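Local coordinates for UPF0237 protein SP_0238 (Streptococcus pneumoniae, PDB 1ZPV), which is of unknown function but forms a homodimer of ACT domains, a fold that in many relatives binds small regulatory ligands such as amino acids, at residues A27-N32 / F59-N64; I36-T39 / Y44-M47; E67-G70 / K76-I79. All coordinates share one frame; numbering follows the deposited sequence.

Contact 1: A27-N32 / F59-N64; sequences AELGLN and FTYLRN
L29 and L62 mark the closest approach of the two backbones, with their CA atoms 8.9 Å apart. At that spacing the main chains do not meet, and side chains alone bridge the gap. The contact joins the two helices of the ACT domain, a βαββαβ fold in which both helices lie on one side of an antiparallel sheet. Segment 27-32 is the end of helix 18-28 and the turn into strand 32-41. G30 closes the helix in a Schellman motif. Its phi is positive, at 67°, and its N bonds back to A27 O at 2.9 Å. Segment 59-64 is the first part of helix 59-72.

L29 sits just where the first helix ends, and its side chain is directed at the second helix. With chi1 at -70° its CG lies opposite the carbonyl carbon, and the two methyls divide the work. CD1 goes to L62, and CD2 goes to the ring of Y61. L62 has the same kind of first torsion. The two leucine side chains pass one another, running in opposite senses. L31 also points at the second helix but stays further off, its CD1 4.8 Å from L62 CD2.

L62 is buried, and its side chain also touches M4 of strand 4-12. L31 packs on M4 as well, so this one residue of the sheet meets both. L29 also touches F66, further along helix 59-72. Y61 lies on the exposed border of the contact, its ring oblique to the leucine methyl. No hydrogen bond crosses between the segments. The contact is held by L29 CD1 against L62 CD2 at 4.2 Å and by L29 CD2 near Y61 CE2 at 4.4 Å.

Contact 2: I36-T39 / Y44-M47; sequences ISQT and YFTM
T39 and T46 form an antiparallel hydrogen-bonded pair, and Q38 and M47 the non-hydrogen-bonded pair beside it; the axes of the short strand segments approach to 4.6 Å, their N-to-C directions 169° apart. T39 N donates to T46 O at 2.8 Å in a fairly straight bond. T46 N returns a bond to T39 O, also at 2.8 Å. That carbonyl oxygen takes a second bond, from T46 OG1 at 2.8 Å. The two donors reach it from opposite faces of the carbonyl plane. The hydroxyl can do this because OG1 of T46 is tucked between the backbone N and the carbonyl carbon (chi1 75°). T39 O is thus gripped twice by one residue.

At the other pair the backbones touch through CA-H...O contacts. M47 CA lies 3.1 Å from S37 O.

The segments belong to the hairpin of strands 32-41 and 44-53 in the ACT domain. Strand 32-41 is outermost within the chain. T39 and T46 share the sheet face that meets the second subunit: T46 packs on M48 of that subunit. F45 and M47 face the other way, onto helix 18-28, where both touch I18.

On that helix-bearing face Q38 runs alongside both F45 and M47 in the same sense. Its CB lies 3.7 Å from F45 CZ, oblique to the ring. Its CG meets M47 CB at 3.6 Å. The Q38 chain then bends at chi2, and its amide plane is turned 61° from the F45 ring. M47 is a selenomethionine. Its chain bends at chi3, and CE meets I36 CD1 at 3.8 Å.

Contact 3: E67-G70 / K76-I79; sequences EAFG and KINI
I77 reaches from strand 75-81 to G70 on helix 59-72, and its CB points at the helix. At CB the chain branches. A chi1 of -57° sets CG1 across from the carbonyl carbon, which sends the longer branch to the helix. CG1 lies 3.9 Å from G70 CA. The branch runs on extended, and its tip, CD1, comes closer still, 3.5 Å from the same G70 CA. CD1 also meets the ring of F69, 4.1 Å from CD2. It arrives at the ring edge, near the ring plane, not over a face.

G70 has no side chain, and CD1 of I77 rests directly on its backbone, at CA and N. I77 is buried. It also packs on I8 of strand 4-12, V22 of helix 18-28 and F66 of helix 59-72. This is the last α-β connection of the ACT fold: after helix 59-72 the chain turns and returns as strand 75-81, outermost within this chain. The helix covers the face of the sheet that carries I77 and I79.

The border of the contact is polar, and two waters bridge it. One accepts from I77 N at 2.9 Å and donates to E67 O. The other donates to I77 O at 2.9 Å and, weakly, to E67 OE2. Helix and strand are thus joined by water on both backbone polar atoms of I77, with no direct hydrogen bond.

E67 extends alongside K76, the two side chains running in the same sense. K76 points away from the helix at CB, but bends at chi2 and chi4 and comes back. E67 OE2 comes to 3.9 Å from K76 CE. The charged K76 NZ stays 4.9 Å from E67 OE2, too far for a salt bridge.

In the fold
Contacts 1 and 3 both use helix 59-72. Contact 1 ties its start to helix 18-28, and contact 3 ties its later part to strand 75-81. They touch each other, R63 and F59 of the one packing on I79 of the other. Contact 2 lies across the chain's centre, about 19 Å from contact 1 between centres. Two backbone hydrogen bonds and a threonine hydroxyl join its strands, with side-chain packing beside them; 44-47 is buried, Q38 exposed. Contact 1 is purely apolar, from buried L62 to exposed Y61. Contact 3 buries I77 and G70 and has water at its E67 and K76 border. Contacts 2 and 3 also reach the second subunit, whereas contact 1 meets no other chain of the assembly.

Contact 1: A27-N32 / F59-N64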
ATOM      1  N   ALA C  27     -10.737  13.537  18.187  1.00 18.25           N
ATOM      2  CA  ALA C  27     -11.675  14.530  18.722  1.00 18.86           C
ATOM      3  C   ALA C  27     -11.240  15.061  20.125  1.00 19.90           C
ATOM      4  O   ALA C  27     -11.326  16.260  20.373  1.00 19.20           O
ATOM      5  CB  ALA C  27     -13.095  13.951  18.773  1.00 17.01           C
ATOM      6  N   GLU C  28     -10.732  14.185  20.996  1.00 21.22           N
ATOM      7  CA  GLU C  28     -10.224  14.602  22.330  1.00 23.19           C
ATOM      8  C   GLU C  28      -9.095  15.624  22.200  1.00 22.65           C
ATOM      9  O   GLU C  28      -8.992  16.588  22.979  1.00 23.55           O
ATOM     10  CB  GLU C  28      -9.764  13.396  23.177  1.00 24.41           C
ATOM     11  CG  GLU C  28      -9.027  13.778  24.507  1.00 27.76           C
ATOM     12  CD  GLU C  28      -7.878  12.792  24.871  1.00 32.99           C
ATOM     13  OE1 GLU C  28      -8.160  11.783  25.566  1.00 35.82           O
ATOM     14  OE2 GLU C  28      -6.712  13.009  24.453  1.00 30.33           O
ATOM     15  N   LEU C  29      -8.264  15.432  21.180  1.00 21.28           N
ATOM     16  CA  LEU C  29      -7.175  16.345  20.892  1.00 20.78           C
ATOM     17  C   LEU C  29      -7.610  17.621  20.183  1.00 20.24           C
ATOM     18  O   LEU C  29      -6.761  18.441  19.851  1.00 21.10           O
ATOM     19  CB  LEU C  29      -6.114  15.619  20.058  1.00 20.33           C
ATOM     20  CG  LEU C  29      -5.317  14.538  20.839  1.00 20.66           C
ATOM     21  CD1 LEU C  29      -4.573  13.727  19.822  1.00 18.55           C
ATOM     22  CD2 LEU C  29      -4.350  15.056  21.929  1.00 19.85           C
ATOM     23  N   GLY C  30      -8.921  17.737  19.942  1.00 19.62           N
ATOM     24  CA  GLY C  30      -9.552  18.871  19.271  1.00 19.58           C
ATOM     25  C   GLY C  30      -9.169  18.998  17.802  1.00 19.96           C
ATOM     26  O   GLY C  30      -9.163  20.118  17.267  1.00 19.43           O
ATOM     27  N   LEU C  31      -8.866  17.872  17.146  1.00 17.51           N
ATOM     28  CA  LEU C  31      -8.486  17.901  15.733  1.00 18.07           C
ATOM     29  C   LEU C  31      -9.705  17.563  14.851  1.00 18.10           C
ATOM     30  O   LEU C  31     -10.592  16.801  15.273  1.00 16.92           O
ATOM     31  CB  LEU C  31      -7.311  16.972  15.434  1.00 17.75           C
ATOM     32  CG  LEU C  31      -6.056  17.111  16.302  1.00 17.91           C
ATOM     33  CD1 LEU C  31      -5.097  15.956  15.991  1.00 18.08           C
ATOM     34  CD2 LEU C  31      -5.389  18.464  16.065  1.00 18.32           C
ATOM     35  N   ASN C  32      -9.768  18.173  13.676  1.00 17.99           N
ATOM     36  CA  ASN C  32     -10.789  17.806  12.662  1.00 19.78           C
ATOM     37  C   ASN C  32     -10.391  16.593  11.800  1.00 19.47           C
ATOM     38  O   ASN C  32      -9.256  16.516  11.371  1.00 20.46           O
ATOM     39  CB  ASN C  32     -11.017  18.999  11.722  1.00 20.92           C
ATOM     40  CG  ASN C  32     -11.397  20.227  12.466  1.00 22.15           C
ATOM     41  OD1 ASN C  32     -12.381  20.224  13.209  1.00 23.90           O
ATOM     42  ND2 ASN C  32     -10.615  21.284  12.306  1.00 24.87           N
ATOM     43  N   PHE C  59       4.010  18.715  17.006  1.00 18.35           N
ATOM     44  CA  PHE C  59       4.135  17.336  16.527  1.00 17.72           C
ATOM     45  C   PHE C  59       5.007  16.464  17.414  1.00 18.80           C
ATOM     46  O   PHE C  59       4.887  15.247  17.359  1.00 18.52           O
ATOM     47  CB  PHE C  59       4.602  17.272  15.050  1.00 18.55           C
ATOM     48  CG  PHE C  59       3.503  17.554  14.091  1.00 16.79           C
ATOM     49  CD1 PHE C  59       2.705  16.526  13.597  1.00 20.05           C
ATOM     50  CD2 PHE C  59       3.184  18.868  13.767  1.00 20.48           C
ATOM     51  CE1 PHE C  59       1.623  16.817  12.746  1.00 20.13           C
ATOM     52  CE2 PHE C  59       2.118  19.183  12.923  1.00 22.56           C
ATOM     53  CZ  PHE C  59       1.336  18.158  12.401  1.00 19.92           C
ATOM     54  N   THR C  60       5.892  17.070  18.219  1.00 17.64           N
ATOM     55  CA  THR C  60       6.685  16.262  19.143  1.00 18.69           C
ATOM     56  C   THR C  60       5.744  15.597  20.123  1.00 17.86           C
ATOM     57  O   THR C  60       5.812  14.389  20.319  1.00 19.82           O
ATOM     58  CB  THR C  60       7.711  17.094  19.876  1.00 16.89           C
ATOM     59  OG1 THR C  60       8.468  17.820  18.892  1.00 20.91           O
ATOM     60  CG2 THR C  60       8.632  16.219  20.727  1.00 19.66           C
ATOM     61  N   TYR C  61       4.860  16.388  20.703  1.00 17.61           N
ATOM     62  CA  TYR C  61       3.843  15.885  21.624  1.00 18.15           C
ATOM     63  C   TYR C  61       2.873  14.921  20.944  1.00 18.18           C
ATOM     64  O   TYR C  61       2.618  13.816  21.469  1.00 18.50           O
ATOM     65  CB  TYR C  61       3.071  17.048  22.280  1.00 19.38           C
ATOM     66  CG  TYR C  61       1.908  16.575  23.095  1.00 19.75           C
ATOM     67  CD1 TYR C  61       2.090  15.756  24.234  1.00 20.86           C
ATOM     68  CD2 TYR C  61       0.615  16.903  22.725  1.00 22.18           C
ATOM     69  CE1 TYR C  61       0.980  15.308  24.980  1.00 20.96           C
ATOM     70  CE2 TYR C  61      -0.467  16.433  23.441  1.00 24.03           C
ATOM     71  CZ  TYR C  61      -0.276  15.661  24.567  1.00 24.64           C
ATOM     72  OH  TYR C  61      -1.407  15.236  25.245  1.00 28.59           O
ATOM     73  N   LEU C  62       2.362  15.307  19.774  1.00 16.86           N
ATOM     74  CA  LEU C  62       1.355  14.448  19.075  1.00 17.88           C
ATOM     75  C   LEU C  62       1.865  13.060  18.684  1.00 17.85           C
ATOM     76  O   LEU C  62       1.126  12.041  18.774  1.00 16.93           O
ATOM     77  CB  LEU C  62       0.757  15.148  17.844  1.00 16.53           C
ATOM     78  CG  LEU C  62      -0.029  16.444  18.121  1.00 16.72           C
ATOM     79  CD1 LEU C  62      -0.347  17.157  16.793  1.00 20.35           C
ATOM     80  CD2 LEU C  62      -1.315  16.222  18.956  1.00 16.71           C
ATOM     81  N   ARG C  63       3.108  13.013  18.231  1.00 17.96           N
ATOM     82  CA  ARG C  63       3.708  11.755  17.821  1.00 19.25           C
ATOM     83  C   ARG C  63       3.768  10.853  19.046  1.00 18.69           C
ATOM     84  O   ARG C  63       3.340   9.694  18.995  1.00 18.71           O
ATOM     85  CB  ARG C  63       5.089  11.961  17.198  0.60 20.41           C
ATOM     86  CG  ARG C  63       5.049  12.649  15.852  0.60 21.50           C
ATOM     87  CD  ARG C  63       6.392  12.624  15.131  0.60 28.29           C
ATOM     88  NE  ARG C  63       7.374  13.562  15.692  0.60 30.87           N
ATOM     89  CZ  ARG C  63       8.298  13.237  16.601  0.60 32.56           C
ATOM     90  NH1 ARG C  63       8.371  11.992  17.063  0.60 34.45           N
ATOM     91  NH2 ARG C  63       9.156  14.153  17.049  0.60 31.31           N
ATOM     92  N   ASN C  64       4.276  11.397  20.149  1.00 18.27           N
ATOM     93  CA  ASN C  64       4.362  10.634  21.394  1.00 19.32           C
ATOM     94  C   ASN C  64       3.000  10.200  21.900  1.00 18.08           C
ATOM     95  O   ASN C  64       2.829   9.057  22.323  1.00 17.70           O
ATOM     96  CB  ASN C  64       5.083  11.426  22.495  1.00 18.49           C
ATOM     97  CG  ASN C  64       6.616  11.312  22.381  1.00 23.84           C
ATOM     98  OD1 ASN C  64       7.137  10.610  21.518  1.00 24.78           O
ATOM     99  ND2 ASN C  64       7.323  12.031  23.237  1.00 27.25           N
TER

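Contact 2: I36-T39 / Y44-M47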
ATOM      1  N   ILE C  36     -11.006  10.146   5.876  1.00 18.04           N
ATOM      2  CA  ILE C  36     -10.670   8.880   6.577  1.00 19.63           C
ATOM      3  C   ILE C  36     -10.928   7.719   5.625  1.00 19.29           C
ATOM      4  O   ILE C  36     -11.775   7.805   4.690  1.00 18.62           O
ATOM      5  CB  ILE C  36     -11.471   8.768   7.907  1.00 19.79           C
ATOM      6  CG1 ILE C  36     -10.910   7.686   8.852  1.00 22.00           C
ATOM      7  CG2 ILE C  36     -13.009   8.594   7.668  1.00 20.07           C
ATOM      8  CD1 ILE C  36     -11.510   7.732  10.237  1.00 23.74           C
ATOM      9  N   SER C  37     -10.185   6.640   5.839  1.00 20.19           N
ATOM     10  CA  SER C  37     -10.387   5.420   5.101  1.00 21.28           C
ATOM     11  C   SER C  37      -9.841   4.270   5.942  1.00 21.02           C
ATOM     12  O   SER C  37      -8.965   4.467   6.779  1.00 19.38           O
ATOM     13  CB  SER C  37      -9.680   5.506   3.747  1.00 22.94           C
ATOM     14  OG  SER C  37      -9.989   4.409   2.894  1.00 25.70           O
ATOM     15  N   GLN C  38     -10.392   3.086   5.724  1.00 20.50           N
ATOM     16  CA  GLN C  38      -9.946   1.870   6.415  1.00 21.94           C
ATOM     17  C   GLN C  38      -9.940   0.712   5.457  1.00 22.37           C
ATOM     18  O   GLN C  38     -10.752   0.667   4.524  1.00 21.56           O
ATOM     19  CB  GLN C  38     -10.850   1.497   7.587  1.00 20.34           C
ATOM     20  CG  GLN C  38     -11.220   2.629   8.517  1.00 24.13           C
ATOM     21  CD  GLN C  38     -12.491   3.375   8.092  1.00 27.36           C
ATOM     22  OE1 GLN C  38     -12.424   4.534   7.645  1.00 26.42           O
ATOM     23  NE2 GLN C  38     -13.658   2.719   8.255  1.00 27.20           N
ATOM     24  N   THR C  39      -9.022  -0.233   5.696  1.00 23.28           N
ATOM     25  CA  THR C  39      -8.985  -1.469   4.927  1.00 24.70           C
ATOM     26  C   THR C  39      -8.354  -2.569   5.733  1.00 22.80           C
ATOM     27  O   THR C  39      -7.375  -2.338   6.461  1.00 21.70           O
ATOM     28  CB  THR C  39      -8.116  -1.426   3.648  1.00 26.01           C
ATOM     29  OG1 THR C  39      -7.958  -0.090   3.166  1.00 31.82           O
ATOM     30  CG2 THR C  39      -8.787  -2.323   2.569  1.00 27.54           C
ATOM     31  N   TYR C  44      -3.990  -7.790   8.575  1.00 20.13           N
ATOM     32  CA  TYR C  44      -3.977  -6.562   9.399  1.00 19.80           C
ATOM     33  C   TYR C  44      -5.174  -5.654   9.100  1.00 19.55           C
ATOM     34  O   TYR C  44      -5.739  -5.702   8.012  1.00 19.08           O
ATOM     35  CB  TYR C  44      -2.653  -5.798   9.156  1.00 18.89           C
ATOM     36  CG  TYR C  44      -1.459  -6.687   9.355  1.00 20.39           C
ATOM     37  CD1 TYR C  44      -1.041  -7.062  10.620  1.00 22.83           C
ATOM     38  CD2 TYR C  44      -0.782  -7.206   8.255  1.00 23.50           C
ATOM     39  CE1 TYR C  44       0.038  -7.926  10.785  1.00 24.06           C
ATOM     40  CE2 TYR C  44       0.271  -8.044   8.402  1.00 26.07           C
ATOM     41  CZ  TYR C  44       0.685  -8.400   9.656  1.00 25.94           C
ATOM     42  OH  TYR C  44       1.739  -9.243   9.728  1.00 25.72           O
ATOM     43  N   PHE C  45      -5.574  -4.867  10.096  1.00 19.53           N
ATOM     44  CA  PHE C  45      -6.561  -3.829   9.934  1.00 20.07           C
ATOM     45  C   PHE C  45      -5.797  -2.531   9.832  1.00 19.56           C
ATOM     46  O   PHE C  45      -4.886  -2.286  10.622  1.00 20.32           O
ATOM     47  CB  PHE C  45      -7.525  -3.763  11.132  1.00 20.83           C
ATOM     48  CG  PHE C  45      -8.508  -2.637  11.014  1.00 22.05           C
ATOM     49  CD1 PHE C  45      -9.489  -2.666  10.014  1.00 24.91           C
ATOM     50  CD2 PHE C  45      -8.435  -1.520  11.855  1.00 22.79           C
ATOM     51  CE1 PHE C  45     -10.385  -1.620   9.870  1.00 24.45           C
ATOM     52  CE2 PHE C  45      -9.374  -0.432  11.699  1.00 20.51           C
ATOM     53  CZ  PHE C  45     -10.314  -0.495  10.716  1.00 23.18           C
ATOM     54  N   THR C  46      -6.137  -1.709   8.847  1.00 19.17           N
ATOM     55  CA  THR C  46      -5.430  -0.468   8.642  1.00 18.53           C
ATOM     56  C   THR C  46      -6.409   0.700   8.474  1.00 19.76           C
ATOM     57  O   THR C  46      -7.527   0.521   7.997  1.00 17.96           O
ATOM     58  CB  THR C  46      -4.538  -0.523   7.405  1.00 19.86           C
ATOM     59  OG1 THR C  46      -5.355  -0.430   6.237  1.00 20.10           O
ATOM     60  CG2 THR C  46      -3.711  -1.839   7.369  1.00 18.21           C
HETATM   61  N   MSE C  47      -6.020   1.877   8.936  1.00 19.25           N
HETATM   62  CA  MSE C  47      -6.849   3.043   8.598  1.00 21.77           C
HETATM   63  C   MSE C  47      -5.924   4.194   8.362  1.00 21.45           C
HETATM   64  O   MSE C  47      -4.764   4.171   8.795  1.00 21.57           O
HETATM   65  CB  MSE C  47      -7.916   3.357   9.669  1.00 22.91           C
HETATM   66  CG  MSE C  47      -7.411   3.540  11.009  1.00 27.31           C
HETATM   67 SE   MSE C  47      -8.823   3.740  12.355  0.90 35.29          SE
HETATM   68  CE  MSE C  47      -9.233   5.381  12.087  1.00 26.25           C
TER

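Contact 3: E67-G70 / K76-I79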
ATOM      1  N   GLU C  67       1.378   7.424  19.663  1.00 19.56           N
ATOM      2  CA  GLU C  67       2.073   6.155  19.864  1.00 21.85           C
ATOM      3  C   GLU C  67       1.675   5.557  21.219  1.00 21.71           C
ATOM      4  O   GLU C  67       1.405   4.357  21.339  1.00 22.59           O
ATOM      5  CB  GLU C  67       3.587   6.358  19.728  1.00 23.49           C
ATOM      6  CG  GLU C  67       4.423   5.164  20.194  1.00 27.22           C
ATOM      7  CD  GLU C  67       5.893   5.346  19.893  1.00 37.39           C
ATOM      8  OE1 GLU C  67       6.563   6.201  20.542  1.00 41.84           O
ATOM      9  OE2 GLU C  67       6.389   4.614  19.006  1.00 40.61           O
ATOM     10  N   ALA C  68       1.617   6.389  22.247  1.00 21.91           N
ATOM     11  CA  ALA C  68       1.205   5.911  23.561  1.00 21.51           C
ATOM     12  C   ALA C  68      -0.251   5.417  23.549  1.00 21.69           C
ATOM     13  O   ALA C  68      -0.550   4.356  24.130  1.00 21.23           O
ATOM     14  CB  ALA C  68       1.397   6.996  24.623  1.00 22.19           C
ATOM     15  N   PHE C  69      -1.151   6.185  22.916  1.00 20.28           N
ATOM     16  CA  PHE C  69      -2.544   5.772  22.804  1.00 20.00           C
ATOM     17  C   PHE C  69      -2.690   4.489  21.976  1.00 19.38           C
ATOM     18  O   PHE C  69      -3.418   3.559  22.365  1.00 18.13           O
ATOM     19  CB  PHE C  69      -3.435   6.866  22.205  1.00 20.69           C
ATOM     20  CG  PHE C  69      -4.871   6.418  22.029  1.00 20.71           C
ATOM     21  CD1 PHE C  69      -5.704   6.289  23.126  1.00 23.18           C
ATOM     22  CD2 PHE C  69      -5.354   6.055  20.761  1.00 23.05           C
ATOM     23  CE1 PHE C  69      -7.023   5.817  22.980  1.00 23.94           C
ATOM     24  CE2 PHE C  69      -6.664   5.611  20.587  1.00 22.78           C
ATOM     25  CZ  PHE C  69      -7.509   5.482  21.709  1.00 21.29           C
ATOM     26  N   GLY C  70      -2.008   4.451  20.828  1.00 19.50           N
ATOM     27  CA  GLY C  70      -1.890   3.230  20.007  1.00 20.73           C
ATOM     28  C   GLY C  70      -1.571   1.955  20.786  1.00 22.13           C
ATOM     29  O   GLY C  70      -2.193   0.913  20.592  1.00 21.12           O
ATOM     30  N   LYS C  76      -0.174   0.319  15.919  1.00 19.72           N
ATOM     31  CA  LYS C  76       0.911   1.251  15.719  1.00 19.86           C
ATOM     32  C   LYS C  76       0.328   2.474  15.044  1.00 19.82           C
ATOM     33  O   LYS C  76      -0.267   2.354  13.974  1.00 18.80           O
ATOM     34  CB  LYS C  76       1.976   0.597  14.869  1.00 21.03           C
ATOM     35  CG  LYS C  76       3.310   1.347  14.848  1.00 26.10           C
ATOM     36  CD  LYS C  76       4.069   1.202  16.168  1.00 30.18           C
ATOM     37  CE  LYS C  76       5.250   2.154  16.196  1.00 34.24           C
ATOM     38  NZ  LYS C  76       5.899   2.160  14.851  1.00 37.64           N
ATOM     39  N   ILE C  77       0.469   3.643  15.664  1.00 18.67           N
ATOM     40  CA  ILE C  77      -0.076   4.859  15.049  1.00 19.66           C
ATOM     41  C   ILE C  77       1.051   5.809  14.643  1.00 20.32           C
ATOM     42  O   ILE C  77       1.857   6.178  15.474  1.00 20.57           O
ATOM     43  CB  ILE C  77      -1.055   5.589  15.960  1.00 18.69           C
ATOM     44  CG1 ILE C  77      -2.195   4.648  16.354  1.00 17.87           C
ATOM     45  CG2 ILE C  77      -1.597   6.889  15.228  1.00 18.33           C
ATOM     46  CD1 ILE C  77      -3.187   5.177  17.422  1.00 16.53           C
ATOM     47  N   ASN C  78       1.063   6.230  13.383  1.00 20.88           N
ATOM     48  CA  ASN C  78       2.087   7.151  12.907  1.00 21.04           C
ATOM     49  C   ASN C  78       1.385   8.469  12.561  1.00 20.86           C
ATOM     50  O   ASN C  78       0.233   8.460  12.070  1.00 20.98           O
ATOM     51  CB  ASN C  78       2.844   6.535  11.711  1.00 22.18           C
ATOM     52  CG  ASN C  78       3.912   5.477  12.141  1.00 28.39           C
ATOM     53  OD1 ASN C  78       5.124   5.758  12.149  1.00 33.73           O
ATOM     54  ND2 ASN C  78       3.465   4.278  12.491  1.00 30.57           N
ATOM     55  N   ILE C  79       2.012   9.597  12.863  1.00 18.59           N
ATOM     56  CA  ILE C  79       1.470  10.888  12.377  1.00 19.24           C
ATOM     57  C   ILE C  79       2.566  11.670  11.650  1.00 20.10           C
ATOM     58  O   ILE C  79       3.721  11.714  12.116  1.00 20.65           O
ATOM     59  CB  ILE C  79       0.771  11.712  13.512  1.00 19.06           C
ATOM     60  CG1 ILE C  79       0.168  13.031  12.972  1.00 18.62           C
ATOM     61  CG2 ILE C  79       1.700  11.902  14.740  1.00 20.96           C
ATOM     62  CD1 ILE C  79      -0.749  13.751  13.986  1.00 20.53           C
TER
HETATM   63  O   HOH W   1       1.204   3.142  18.420  1.00 26.22           O
HETATM   64  O   HOH W   2       4.399   5.089  16.251  1.00 47.10           O